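Local coordinates for protein internalin C2 (Listeria monocytogenes serotype 4b str. F2365, PDB 4FHO) that is an internalin-family leucine-rich repeat protein that probably takes part in cell adhesion or host-cell invasion by Listeria through protein-protein contacts, at residues K116-T121 with Q138-D143. Residues are numbered along the deposited sequence; the frame is centred on the assembly and turned at random.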
loop_
_atom_site.group_PDB
_atom_site.type_symbol
_atom_site.label_atom_id
_atom_site.label_comp_id
_atom_site.label_asym_id
_atom_site.label_seq_id
_atom_site.Cartn_x
_atom_site.Cartn_y
_atom_site.Cartn_z
ATOM N N LYS A 116 6.697 -4.567 1.743
ATOM C CA LYS A 116 6.097 -5.882 1.437
ATOM C C LYS A 116 4.564 -5.823 1.310
ATOM O O LYS A 116 4.010 -6.529 0.485
ATOM C CB LYS A 116 6.450 -6.907 2.515
ATOM C CG LYS A 116 7.910 -7.343 2.512
ATOM C CD LYS A 116 8.280 -8.001 3.840
ATOM C CE LYS A 116 9.138 -9.240 3.704
ATOM N NZ LYS A 116 9.132 -9.957 5.007
ATOM N N THR A 117 3.907 -5.014 2.131
ATOM C CA THR A 117 2.430 -4.876 2.119
ATOM C C THR A 117 2.092 -3.403 1.941
ATOM O O THR A 117 2.549 -2.563 2.730
ATOM C CB THR A 117 1.817 -5.439 3.414
ATOM O OG1 THR A 117 2.100 -6.845 3.512
ATOM C CG2 THR A 117 0.272 -5.195 3.515
ATOM N N LEU A 118 1.316 -3.095 0.898
ATOM C CA LEU A 118 0.942 -1.726 0.566
ATOM C C LEU A 118 -0.557 -1.630 0.316
ATOM O O LEU A 118 -1.075 -2.345 -0.536
ATOM C CB LEU A 118 1.713 -1.272 -0.677
ATOM C CG LEU A 118 1.474 0.134 -1.206
ATOM C CD1 LEU A 118 1.694 1.131 -0.082
ATOM C CD2 LEU A 118 2.418 0.430 -2.372
ATOM N N ASP A 119 -1.244 -0.782 1.070
ATOM C CA ASP A 119 -2.690 -0.560 0.889
ATOM C C ASP A 119 -2.955 0.865 0.414
ATOM O O ASP A 119 -2.846 1.822 1.194
ATOM C CB ASP A 119 -3.456 -0.865 2.170
ATOM C CG ASP A 119 -4.977 -0.863 1.986
ATOM O OD1 ASP A 119 -5.524 -0.452 0.935
ATOM O OD2 ASP A 119 -5.647 -1.283 2.935
ATOM N N LEU A 120 -3.363 0.973 -0.852
ATOM C CA LEU A 120 -3.704 2.243 -1.495
ATOM C C LEU A 120 -5.178 2.304 -1.942
ATOM O O LEU A 120 -5.536 3.063 -2.855
ATOM C CB LEU A 120 -2.744 2.516 -2.664
ATOM C CG LEU A 120 -1.264 2.641 -2.300
ATOM C CD1 LEU A 120 -0.459 2.637 -3.594
ATOM C CD2 LEU A 120 -0.976 3.872 -1.431
ATOM N N THR A 121 -6.037 1.546 -1.242
ATOM C CA THR A 121 -7.489 1.571 -1.442
ATOM C C THR A 121 -8.058 2.990 -1.283
ATOM O O THR A 121 -7.741 3.640 -0.330
ATOM C CB THR A 121 -8.195 0.609 -0.463
ATOM O OG1 THR A 121 -7.646 -0.722 -0.620
ATOM C CG2 THR A 121 -9.716 0.610 -0.692
ATOM N N GLN A 138 4.562 -7.991 -1.749
ATOM C CA GLN A 138 3.863 -9.279 -1.658
ATOM C C GLN A 138 2.339 -9.118 -1.683
ATOM O O GLN A 138 1.656 -9.946 -2.276
ATOM C CB GLN A 138 4.273 -10.017 -0.371
ATOM C CG GLN A 138 5.716 -10.486 -0.359
ATOM C CD GLN A 138 6.118 -11.243 0.901
ATOM O OE1 GLN A 138 5.422 -11.234 1.904
ATOM N NE2 GLN A 138 7.257 -11.905 0.839
ATOM N N VAL A 139 1.833 -8.075 -1.016
ATOM C CA VAL A 139 0.410 -7.773 -0.870
ATOM C C VAL A 139 0.181 -6.326 -1.341
ATOM O O VAL A 139 0.777 -5.373 -0.802
ATOM C CB VAL A 139 -0.031 -7.992 0.597
ATOM C CG1 VAL A 139 -1.525 -7.702 0.801
ATOM C CG2 VAL A 139 0.273 -9.431 1.029
ATOM N N LEU A 140 -0.671 -6.167 -2.352
ATOM C CA LEU A 140 -0.981 -4.864 -2.904
ATOM C C LEU A 140 -2.482 -4.680 -3.038
ATOM O O LEU A 140 -3.128 -5.475 -3.710
ATOM C CB LEU A 140 -0.279 -4.688 -4.254
ATOM C CG LEU A 140 -0.444 -3.326 -4.941
ATOM C CD1 LEU A 140 -0.049 -2.141 -4.039
ATOM C CD2 LEU A 140 0.342 -3.290 -6.250
ATOM N N TYR A 141 -3.024 -3.646 -2.385
ATOM C CA TYR A 141 -4.422 -3.239 -2.574
ATOM C C TYR A 141 -4.481 -1.939 -3.370
ATOM O O TYR A 141 -4.015 -0.903 -2.904
ATOM C CB TYR A 141 -5.146 -3.039 -1.241
ATOM C CG TYR A 141 -5.064 -4.161 -0.234
ATOM C CD1 TYR A 141 -3.980 -4.264 0.647
ATOM C CD2 TYR A 141 -6.106 -5.097 -0.103
ATOM C CE1 TYR A 141 -3.916 -5.292 1.609
ATOM C CE2 TYR A 141 -6.044 -6.132 0.844
ATOM C CZ TYR A 141 -4.953 -6.218 1.698
ATOM O OH TYR A 141 -4.883 -7.214 2.638
ATOM N N LEU A 142 -5.120 -1.989 -4.535
ATOM C CA LEU A 142 -5.326 -0.822 -5.397
ATOM C C LEU A 142 -6.807 -0.509 -5.668
ATOM O O LEU A 142 -7.116 0.247 -6.577
ATOM C CB LEU A 142 -4.580 -1.065 -6.711
ATOM C CG LEU A 142 -3.048 -1.087 -6.620
ATOM C CD1 LEU A 142 -2.418 -1.397 -7.983
ATOM C CD2 LEU A 142 -2.455 0.207 -6.075
ATOM N N ASP A 143 -7.705 -1.035 -4.830
ATOM C CA ASP A 143 -9.158 -0.975 -5.061
ATOM C C ASP A 143 -9.716 0.421 -4.929
ATOM O O ASP A 143 -9.186 1.206 -4.171
ATOM C CB ASP A 143 -9.917 -1.840 -4.045
ATOM C CG ASP A 143 -9.421 -3.255 -4.032
ATOM O OD1 ASP A 143 -9.874 -4.056 -4.861
ATOM O OD2 ASP A 143 -8.507 -3.529 -3.236
HETATM O O HOH W 1 -9.384 -2.847 -0.650
#
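The Y141 ring lies beside the D119 carboxylate, their planes 35° apart: its CD1 edge carries L118 O near the ring plane, D119 CB and T121 OG1 approach obliquely, and the Y161 ring meets it from the next strand. D119 and Y141 lie on neighbouring parallel strands, 117-119 and 139-141, of the leucine-rich repeat sheet, each repeat adding one strand 22 residues on; the two axes, 5° apart, approach to 4.8 Å. Backbone bonds zip them together: L118 N gives to V139 O and L118 O takes Y141 N, while L120 N reaches Y141 O beyond the strand end. At the start of the strands K116 O is gripped twice, by V139 N almost in line with the carbonyl and by Q138 N at 2.7 Å on a lone pair. T117, V139, D119 and Y141 line one sheet face, where T117 OG1 rests 3.8 Å from V139 CB. L118 and L140 turn to the other, buried face and lie alongside each other, both with CG anti to the backbone N, and L140 CD1 nestles 3.9 Å from L118 CB. Farther along, L120 and L142 repeat the side-by-side packing, CD1 of L120 lying 4.0 Å from CD2 of L142. Past the strands N145 ND2 bonds to both L120 O and L142 O, an asparagine joining successive turns as in other leucine-rich repeats. T121 N closes an Asx turn on D119 OD1, nearly along its C-O axis, and T121 OG1 adds a second bond on the syn side; OD1 also lies 3.4 Å from Y141 CB. D143 OD2, also bonded to S163 OG, is linked back to T121 by one water, which donates to OD2 and, at 2.7 Å, to T121 OG1.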